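Local coordinates for uncharacterized protein (Eubacterium siraeum, PDB 4NZK), which is of unknown function but belongs to the DHHW family of the SGNH hydrolase clan and may act as a secreted or surface-anchored hydrolase-like protein, at residues Asn60-Asp66 with Phe206-Arg212; Met105-Thr109 with Met333-Ala338; Pro167-Tyr171 with Val185-Ser189. All blocks are in the same frame, centred on the assembly; numbering follows the deposited sequence.

Contact 1 of 3, residues Asn60-Asp66 with Phe206-Arg212; sequences NGQLVVD and FTEYNER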
loop_
_atom_site.group_PDB
_atom_site.type_symbol
_atom_site.label_atom_id
_atom_site.label_comp_id
_atom_site.label_asym_id
_atom_site.label_seq_id
_atom_site.Cartn_x
_atom_site.Cartn_y
_atom_site.Cartn_z
ATOM N N ASN A 60 -18.683 9.610 10.580
ATOM C CA ASN A 60 -17.538 8.792 10.961
ATOM C C ASN A 60 -16.303 9.169 10.154
ATOM O O ASN A 60 -15.486 8.333 9.861
ATOM C CB ASN A 60 -17.859 7.304 10.834
ATOM C CG ASN A 60 -16.785 6.420 11.432
ATOM O OD1 ASN A 60 -16.233 6.729 12.510
ATOM N ND2 ASN A 60 -16.479 5.308 10.760
ATOM N N GLY A 61 -16.170 10.449 9.837
ATOM C CA GLY A 61 -14.998 10.938 9.089
ATOM C C GLY A 61 -15.003 10.662 7.613
ATOM O O GLY A 61 -13.993 10.891 6.947
ATOM N N GLN A 62 -16.142 10.194 7.101
ATOM C CA GLN A 62 -16.314 9.851 5.702
ATOM C C GLN A 62 -17.358 10.765 5.076
ATOM O O GLN A 62 -18.275 11.251 5.722
ATOM C CB GLN A 62 -16.797 8.405 5.535
ATOM C CG GLN A 62 -16.182 7.390 6.478
ATOM C CD GLN A 62 -14.682 7.301 6.367
ATOM O OE1 GLN A 62 -14.143 7.129 5.280
ATOM N NE2 GLN A 62 -14.002 7.383 7.506
ATOM N N LEU A 63 -17.235 10.936 3.776
ATOM C CA LEU A 63 -18.263 11.576 2.951
ATOM C C LEU A 63 -18.814 10.539 1.990
ATOM O O LEU A 63 -18.070 9.896 1.253
ATOM C CB LEU A 63 -17.621 12.717 2.153
ATOM C CG LEU A 63 -18.499 13.449 1.117
ATOM C CD1 LEU A 63 -19.615 14.217 1.808
ATOM C CD2 LEU A 63 -17.714 14.384 0.209
ATOM N N VAL A 64 -20.137 10.405 1.990
ATOM C CA VAL A 64 -20.841 9.641 1.005
ATOM C C VAL A 64 -21.460 10.642 0.047
ATOM O O VAL A 64 -22.229 11.510 0.457
ATOM C CB VAL A 64 -21.908 8.771 1.632
ATOM C CG1 VAL A 64 -22.680 8.024 0.546
ATOM C CG2 VAL A 64 -21.276 7.795 2.591
ATOM N N VAL A 65 -21.121 10.523 -1.230
ATOM C CA VAL A 65 -21.581 11.504 -2.215
ATOM C C VAL A 65 -21.652 10.882 -3.597
ATOM O O VAL A 65 -20.899 9.970 -3.906
ATOM C CB VAL A 65 -20.623 12.717 -2.194
ATOM C CG1 VAL A 65 -19.202 12.298 -2.544
ATOM C CG2 VAL A 65 -21.110 13.883 -3.049
ATOM N N ASP A 66 -22.616 11.336 -4.407
ATOM C CA ASP A 66 -22.709 10.857 -5.772
ATOM C C ASP A 66 -21.955 11.789 -6.717
ATOM O O ASP A 66 -22.110 13.016 -6.681
ATOM C CB ASP A 66 -24.176 10.718 -6.203
ATOM C CG ASP A 66 -24.913 9.573 -5.508
ATOM O OD1 ASP A 66 -24.373 8.951 -4.584
ATOM O OD2 ASP A 66 -26.073 9.298 -5.894
ATOM N N PHE A 206 -17.362 1.640 7.133
ATOM C CA PHE A 206 -16.853 2.941 7.600
ATOM C C PHE A 206 -17.927 4.038 7.551
ATOM O O PHE A 206 -17.849 5.003 8.295
ATOM C CB PHE A 206 -15.646 3.403 6.798
ATOM C CG PHE A 206 -14.313 2.892 7.269
ATOM C CD1 PHE A 206 -14.045 1.555 7.418
ATOM C CD2 PHE A 206 -13.310 3.795 7.521
ATOM C CE1 PHE A 206 -12.780 1.120 7.785
ATOM C CE2 PHE A 206 -12.051 3.385 7.926
ATOM C CZ PHE A 206 -11.780 2.036 8.036
ATOM N N THR A 207 -18.891 3.929 6.640
ATOM C CA THR A 207 -19.974 4.908 6.537
ATOM C C THR A 207 -21.178 4.518 7.417
ATOM O O THR A 207 -22.273 5.017 7.233
ATOM C CB THR A 207 -20.437 5.061 5.074
ATOM O OG1 THR A 207 -20.997 3.806 4.618
ATOM C CG2 THR A 207 -19.232 5.532 4.198
ATOM N N GLU A 208 -20.937 3.618 8.363
ATOM C CA GLU A 208 -21.958 3.121 9.272
ATOM C C GLU A 208 -23.085 2.431 8.484
ATOM O O GLU A 208 -24.285 2.625 8.720
ATOM C CB GLU A 208 -22.463 4.218 10.224
ATOM C CG GLU A 208 -21.403 5.173 10.787
ATOM C CD GLU A 208 -20.235 4.502 11.506
ATOM O OE1 GLU A 208 -19.573 3.641 10.882
ATOM O OE2 GLU A 208 -19.938 4.873 12.686
ATOM N N TYR A 209 -22.648 1.598 7.532
ATOM C CA TYR A 209 -23.496 0.773 6.704
ATOM C C TYR A 209 -24.513 1.581 5.876
ATOM O O TYR A 209 -25.739 1.304 5.855
ATOM C CB TYR A 209 -24.095 -0.358 7.573
ATOM C CG TYR A 209 -23.009 -1.279 8.150
ATOM C CD1 TYR A 209 -22.294 -2.092 7.306
ATOM C CD2 TYR A 209 -22.651 -1.274 9.495
ATOM C CE1 TYR A 209 -21.287 -2.909 7.735
ATOM C CE2 TYR A 209 -21.628 -2.095 9.969
ATOM C CZ TYR A 209 -20.944 -2.926 9.071
ATOM O OH TYR A 209 -19.917 -3.765 9.439
ATOM N N ASN A 210 -24.009 2.614 5.199
ATOM C CA ASN A 210 -24.841 3.396 4.291
ATOM C C ASN A 210 -25.160 2.534 3.057
ATOM O O ASN A 210 -24.261 2.098 2.327
ATOM C CB ASN A 210 -24.119 4.695 3.884
ATOM C CG ASN A 210 -25.044 5.673 3.182
ATOM O OD1 ASN A 210 -25.698 5.319 2.210
ATOM N ND2 ASN A 210 -25.135 6.888 3.689
ATOM N N GLU A 211 -26.453 2.297 2.828
ATOM C CA GLU A 211 -26.903 1.399 1.758
ATOM C C GLU A 211 -26.522 1.891 0.382
ATOM O O GLU A 211 -26.386 1.078 -0.533
ATOM C CB GLU A 211 -28.426 1.126 1.859
ATOM C CG GLU A 211 -28.774 0.365 3.119
ATOM C CD GLU A 211 -27.992 -0.954 3.269
ATOM O OE1 GLU A 211 -27.972 -1.711 2.274
ATOM O OE2 GLU A 211 -27.408 -1.241 4.369
ATOM N N ARG A 212 -26.303 3.192 0.234
ATOM C CA ARG A 212 -25.895 3.740 -1.063
ATOM C C ARG A 212 -24.577 3.139 -1.518
ATOM O O ARG A 212 -24.347 2.976 -2.711
ATOM C CB ARG A 212 -25.798 5.252 -1.038
ATOM C CG ARG A 212 -27.099 5.981 -0.795
ATOM C CD ARG A 212 -26.902 7.380 -0.296
ATOM N NE ARG A 212 -26.187 8.197 -1.259
ATOM C CZ ARG A 212 -25.769 9.440 -1.033
ATOM N NH1 ARG A 212 -25.947 10.025 0.153
ATOM N NH2 ARG A 212 -25.140 10.092 -1.998
HETATM O O HOH W 1 -27.180 7.699 -4.000
#
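Arg212 lays its guanidinium against Val64 and reaches past it to Asp66. Val64 CG1 sits over the centre of one guanidinium face, 3.7 Å above its plane. Asp66 OD1 lies at the edge and takes Arg212 NH2 in a salt bridge of 2.9 Å. The bend at chi3 (62°) turns the guanidinium in toward the strand. The carboxylate is met from above its plane, the two planes 69° apart, and a water links Asp66 OD2 to Arg212 NE. Asp66 OD1 is also held by Thr71 OG1, and Arg212 NH1 by Asp55 O. A leucine here would probably leave Asp66 without its charged mate and the carbonyl of Asp55 without this donor. Back along the strand, Val64 CG2 presses on Thr207 CG2 at a tight 3.4 Å. At the exposed end Asn60, its CG anti to the backbone N (chi1 -171°), sends ND2 to Phe206 O at 2.8 Å; one of two Glu208 conformers stacks its carboxylate on this amide. Gln62 brings its amide to the Phe206 ring edge, NE2 donating to Asn60 O and OE1 bonded to Ser75 OG. Strand 62-67, between strands 53-59 and 70-75, thus packs against the Schellman end of helix 203-206 and the start of helix 211-214.

Contact 2 of 3, residues Met105-Thr109 with Met333-Ala338; sequences MVVPT and MCTFSA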
loop_
_atom_site.group_PDB
_atom_site.type_symbol
_atom_site.label_atom_id
_atom_site.label_comp_id
_atom_site.label_asym_id
_atom_site.label_seq_id
_atom_site.Cartn_x
_atom_site.Cartn_y
_atom_site.Cartn_z
HETATM N N MSE A 105 7.650 5.830 0.365
HETATM C CA MSE A 105 6.557 6.169 -0.573
HETATM C C MSE A 105 5.251 6.219 0.170
HETATM O O MSE A 105 4.603 5.196 0.402
HETATM C CB MSE A 105 6.551 5.213 -1.780
HETATM C CG MSE A 105 5.557 5.758 -2.845
HETATM SE SE MSE A 105 5.652 4.765 -4.518
HETATM C CE MSE A 105 5.245 3.030 -3.827
ATOM N N VAL A 106 4.887 7.428 0.589
ATOM C CA VAL A 106 3.645 7.687 1.272
ATOM C C VAL A 106 2.647 8.161 0.239
ATOM O O VAL A 106 2.929 9.096 -0.520
ATOM C CB VAL A 106 3.799 8.710 2.432
ATOM C CG1 VAL A 106 2.443 8.994 3.075
ATOM C CG2 VAL A 106 4.780 8.174 3.475
ATOM N N VAL A 107 1.488 7.526 0.217
ATOM C CA VAL A 107 0.510 7.809 -0.842
ATOM C C VAL A 107 -0.810 8.290 -0.244
ATOM O O VAL A 107 -1.164 7.931 0.864
ATOM C CB VAL A 107 0.262 6.587 -1.741
ATOM C CG1 VAL A 107 1.521 6.247 -2.543
ATOM C CG2 VAL A 107 -0.215 5.368 -0.954
ATOM N N PRO A 108 -1.536 9.115 -1.003
ATOM C CA PRO A 108 -2.792 9.630 -0.511
ATOM C C PRO A 108 -3.905 8.619 -0.724
ATOM O O PRO A 108 -3.734 7.646 -1.439
ATOM C CB PRO A 108 -3.038 10.827 -1.405
ATOM C CG PRO A 108 -2.437 10.425 -2.685
ATOM C CD PRO A 108 -1.207 9.641 -2.345
ATOM N N THR A 109 -5.028 8.878 -0.068
ATOM C CA THR A 109 -6.272 8.205 -0.333
ATOM C C THR A 109 -7.046 9.016 -1.383
ATOM O O THR A 109 -6.580 10.081 -1.857
ATOM C CB THR A 109 -7.066 8.025 0.956
ATOM O OG1 THR A 109 -7.284 9.315 1.546
ATOM C CG2 THR A 109 -6.318 7.116 1.938
HETATM N N MSE A 333 2.905 3.336 2.652
HETATM C CA MSE A 333 1.645 3.370 3.369
HETATM C C MSE A 333 0.874 4.585 2.980
HETATM O O MSE A 333 1.408 5.483 2.326
HETATM C CB MSE A 333 1.886 3.382 4.875
HETATM C CG MSE A 333 2.853 4.453 5.400
HETATM SE SE MSE A 333 3.075 3.942 7.316
HETATM C CE MSE A 333 4.575 2.846 6.655
ATOM N N CYS A 334 -0.393 4.639 3.364
ATOM C CA CYS A 334 -1.180 5.832 3.093
ATOM C C CYS A 334 -0.870 6.911 4.129
ATOM O O CYS A 334 -0.303 6.671 5.184
ATOM C CB CYS A 334 -2.672 5.516 3.045
ATOM S SG CYS A 334 -3.392 5.263 4.688
ATOM N N THR A 335 -1.296 8.120 3.810
ATOM C CA THR A 335 -1.034 9.269 4.658
ATOM C C THR A 335 -1.582 9.094 6.059
ATOM O O THR A 335 -0.923 9.429 7.026
ATOM C CB THR A 335 -1.590 10.547 4.046
ATOM O OG1 THR A 335 -2.878 10.254 3.481
ATOM C CG2 THR A 335 -0.632 11.107 2.976
ATOM N N PHE A 336 -2.801 8.577 6.181
ATOM C CA PHE A 336 -3.382 8.410 7.506
ATOM C C PHE A 336 -2.484 7.533 8.396
ATOM O O PHE A 336 -2.344 7.752 9.588
ATOM C CB PHE A 336 -4.737 7.743 7.404
ATOM C CG PHE A 336 -5.820 8.586 6.809
ATOM C CD1 PHE A 336 -6.626 9.389 7.625
ATOM C CD2 PHE A 336 -6.118 8.520 5.462
ATOM C CE1 PHE A 336 -7.668 10.138 7.091
ATOM C CE2 PHE A 336 -7.165 9.254 4.936
ATOM C CZ PHE A 336 -7.955 10.046 5.748
ATOM N N SER A 337 -1.890 6.506 7.808
ATOM C CA SER A 337 -0.999 5.633 8.569
ATOM C C SER A 337 0.296 6.351 8.943
ATOM O O SER A 337 0.746 6.256 10.083
ATOM C CB SER A 337 -0.633 4.381 7.795
ATOM O OG SER A 337 -1.719 3.527 7.678
ATOM N N ALA A 338 0.896 7.076 7.992
ATOM C CA ALA A 338 2.175 7.711 8.248
ATOM C C ALA A 338 2.068 8.821 9.274
ATOM O O ALA A 338 3.015 9.033 10.017
ATOM C CB ALA A 338 2.751 8.274 6.965
#
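Val106 holds CG1 anti to its own nitrogen (chi1 177°), which sets this methyl between the two segments. With OG1 between its N and carbonyl carbon (chi1 41°), Thr335 in one of its two conformers puts CG2 anti to the carbonyl carbon, and the two methyls, Val106 CG1 and Thr335 CG2, meet at 3.7 Å with the side chains crossed at about a right angle. Both methyls of Val106 also touch Ala338 CB, one turn on in the helix, with CG1 at 4.0 Å from it. Thr335 OG1 turns instead to His126 ND1, its hydrogen-bond partner on helix 126-136. On the backbone, Val107 N donates to Met333 O over 2.9 Å at 164°. It is flanked by two weak bonds, Met333 N to Met105 O and Thr335 N to Val107 O, and Val107 O also receives a CA-H...O contact from Cys334 CA at 3.1 Å. This is a parallel pairing of strands 101-107 and 328-334 inside the mixed sheet, consistent with the alpha/beta core of the SGNH hydrolase clan. Strand 328-334 passes directly into helix 335-339, with Cys334 at the N-cap position and its O accepting from Ala338 N. Cys334 and Val107 point to one face of the sheet, Val106 and selenomethionine Met333 to the other, where Tyr85 of helix 83-96 touches both. Past the strand end, Thr109 puts OG1 at the edge of the Phe336 ring, in its plane, 3.4 Å from CE2, with CG2 beside it at 3.8 Å from the same carbon. Cys334 SG is covalently linked to an unidentified ligand, which probably came from the crystallisation liquor.

Contact 3 of 3, residues Pro167-Tyr171 with Val185-Ser189; sequences PLGAY and VKELS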
loop_
_atom_site.group_PDB
_atom_site.type_symbol
_atom_site.label_atom_id
_atom_site.label_comp_id
_atom_site.label_asym_id
_atom_site.label_seq_id
_atom_site.Cartn_x
_atom_site.Cartn_y
_atom_site.Cartn_z
ATOM N N PRO A 167 -5.782 -2.019 -7.790
ATOM C CA PRO A 167 -4.465 -2.460 -8.204
ATOM C C PRO A 167 -3.851 -1.575 -9.300
ATOM O O PRO A 167 -2.638 -1.359 -9.273
ATOM C CB PRO A 167 -4.707 -3.900 -8.648
ATOM C CG PRO A 167 -5.843 -4.352 -7.727
ATOM C CD PRO A 167 -6.743 -3.149 -7.676
ATOM N N LEU A 168 -4.646 -0.968 -10.176
ATOM C CA LEU A 168 -4.073 -0.080 -11.203
ATOM C C LEU A 168 -3.370 1.116 -10.549
ATOM O O LEU A 168 -2.333 1.553 -11.017
ATOM C CB LEU A 168 -5.154 0.371 -12.184
ATOM C CG LEU A 168 -4.749 1.344 -13.322
ATOM C CD1 LEU A 168 -3.705 0.728 -14.221
ATOM C CD2 LEU A 168 -5.932 1.817 -14.137
ATOM N N GLY A 169 -3.980 1.678 -9.507
ATOM C CA GLY A 169 -3.350 2.762 -8.755
ATOM C C GLY A 169 -2.038 2.291 -8.156
ATOM O O GLY A 169 -1.008 2.983 -8.244
ATOM N N ALA A 170 -2.064 1.115 -7.542
ATOM C CA ALA A 170 -0.858 0.562 -6.925
ATOM C C ALA A 170 0.222 0.349 -7.957
ATOM O O ALA A 170 1.407 0.510 -7.639
ATOM C CB ALA A 170 -1.166 -0.724 -6.214
ATOM N N TYR A 171 -0.160 -0.043 -9.180
ATOM C CA TYR A 171 0.812 -0.201 -10.254
ATOM C C TYR A 171 1.558 1.082 -10.540
ATOM O O TYR A 171 2.791 1.064 -10.717
ATOM C CB TYR A 171 0.113 -0.662 -11.547
ATOM C CG TYR A 171 0.998 -0.702 -12.753
ATOM C CD1 TYR A 171 1.913 -1.748 -12.941
ATOM C CD2 TYR A 171 0.987 0.323 -13.677
ATOM C CE1 TYR A 171 2.760 -1.787 -14.061
ATOM C CE2 TYR A 171 1.827 0.288 -14.817
ATOM C CZ TYR A 171 2.718 -0.759 -14.990
ATOM O OH TYR A 171 3.524 -0.829 -16.136
ATOM N N VAL A 185 9.339 -1.538 -13.962
ATOM C CA VAL A 185 8.274 -2.492 -14.193
ATOM C C VAL A 185 8.077 -2.750 -15.691
ATOM O O VAL A 185 8.496 -1.962 -16.566
ATOM C CB VAL A 185 6.930 -2.032 -13.583
ATOM C CG1 VAL A 185 7.075 -1.801 -12.078
ATOM C CG2 VAL A 185 6.406 -0.777 -14.267
ATOM N N LYS A 186 7.487 -3.905 -15.957
ATOM C CA LYS A 186 6.996 -4.202 -17.284
ATOM C C LYS A 186 5.645 -3.544 -17.496
ATOM O O LYS A 186 4.979 -3.100 -16.552
ATOM C CB LYS A 186 6.871 -5.706 -17.471
ATOM C CG LYS A 186 8.180 -6.466 -17.366
ATOM C CD LYS A 186 7.979 -7.936 -17.726
ATOM C CE LYS A 186 9.216 -8.783 -17.577
ATOM N NZ LYS A 186 10.307 -8.310 -18.464
ATOM N N GLU A 187 5.251 -3.511 -18.762
ATOM C CA GLU A 187 3.955 -3.041 -19.166
ATOM C C GLU A 187 2.847 -3.886 -18.532
ATOM O O GLU A 187 2.997 -5.089 -18.368
ATOM C CB GLU A 187 3.929 -3.125 -20.716
ATOM C CG GLU A 187 5.222 -2.501 -21.322
ATOM C CD GLU A 187 6.565 -3.319 -21.775
ATOM O OE1 GLU A 187 7.476 -4.131 -21.246
ATOM O OE2 GLU A 187 6.852 -2.796 -22.860
ATOM N N LEU A 188 1.721 -3.251 -18.192
ATOM C CA LEU A 188 0.608 -3.997 -17.616
ATOM C C LEU A 188 0.055 -5.067 -18.575
ATOM O O LEU A 188 -0.491 -6.101 -18.153
ATOM C CB LEU A 188 -0.460 -3.006 -17.159
ATOM C CG LEU A 188 -1.295 -3.322 -15.977
ATOM C CD1 LEU A 188 -0.551 -3.909 -14.782
ATOM C CD2 LEU A 188 -2.069 -2.078 -15.559
ATOM N N SER A 189 0.246 -4.862 -19.871
ATOM C CA SER A 189 -0.204 -5.853 -20.860
ATOM C C SER A 189 0.520 -7.185 -20.761
ATOM O O SER A 189 0.046 -8.186 -21.283
ATOM C CB SER A 189 -0.066 -5.317 -22.285
ATOM O OG SER A 189 -0.895 -4.202 -22.504
HETATM O O HOH W 2 1.479 -0.361 -18.401
#
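Tyr171 reaches from helix 167-180 to Leu188 and Lys186 in the chain that follows the helix. With chi1 at 173°, CB carries the ring away from the helix backbone, across to the loop. CG and CD1 come first, beneath Leu188 CD1, which lies 3.8 Å from Tyr171 CD1; that methyl sits over one face, offset toward the rim, in a CH-pi contact 24° off the ring normal. The two side chains run past each other in opposite directions. Next along the ring, CE1 and CZ meet Val185 CG2 obliquely; the same methyl comes nearest at Tyr171 OH, 3.4 Å away. At the tip, OH donates to Lys186 O at 2.7 Å; the carbonyl oxygen lies near the plane of the ring. The same OH accepts from a water, 3.1 Å away, which in turn takes Leu188 N. The hydroxyl therefore both gives and receives, tying the loop backbone directly and through water. Leu188 meets the helix a second time, its CD2 lying 3.5 Å from Leu168 CD1. Around this, Phe297 stacks edge-to-face on Tyr171, Tyr223 of strand 218-224 touches both leucines, and Val185 rests on Lys175 and Cys178, so the loop folds back on helix 167-180 just before strand 192-199.

Overall arrangement
Contact 2 is the core of the three, its centre about 8 Å from the centre of the chain and almost wholly buried; it joins two parallel strands of the mixed sheet by backbone bonds and small apolar side chains. Contact 1 is partly buried at the edge of the molecule and ties a separate three-stranded antiparallel sheet to helix ends through a salt bridge, amides and water. Contact 3 lies at the surface, pinning a loop to its preceding helix mainly by one tyrosine, with a leucine pair beside it. No two share a segment: centres of contacts 1 and 2 are 21 Å apart, and contact 3 is nested in sequence inside both other loops.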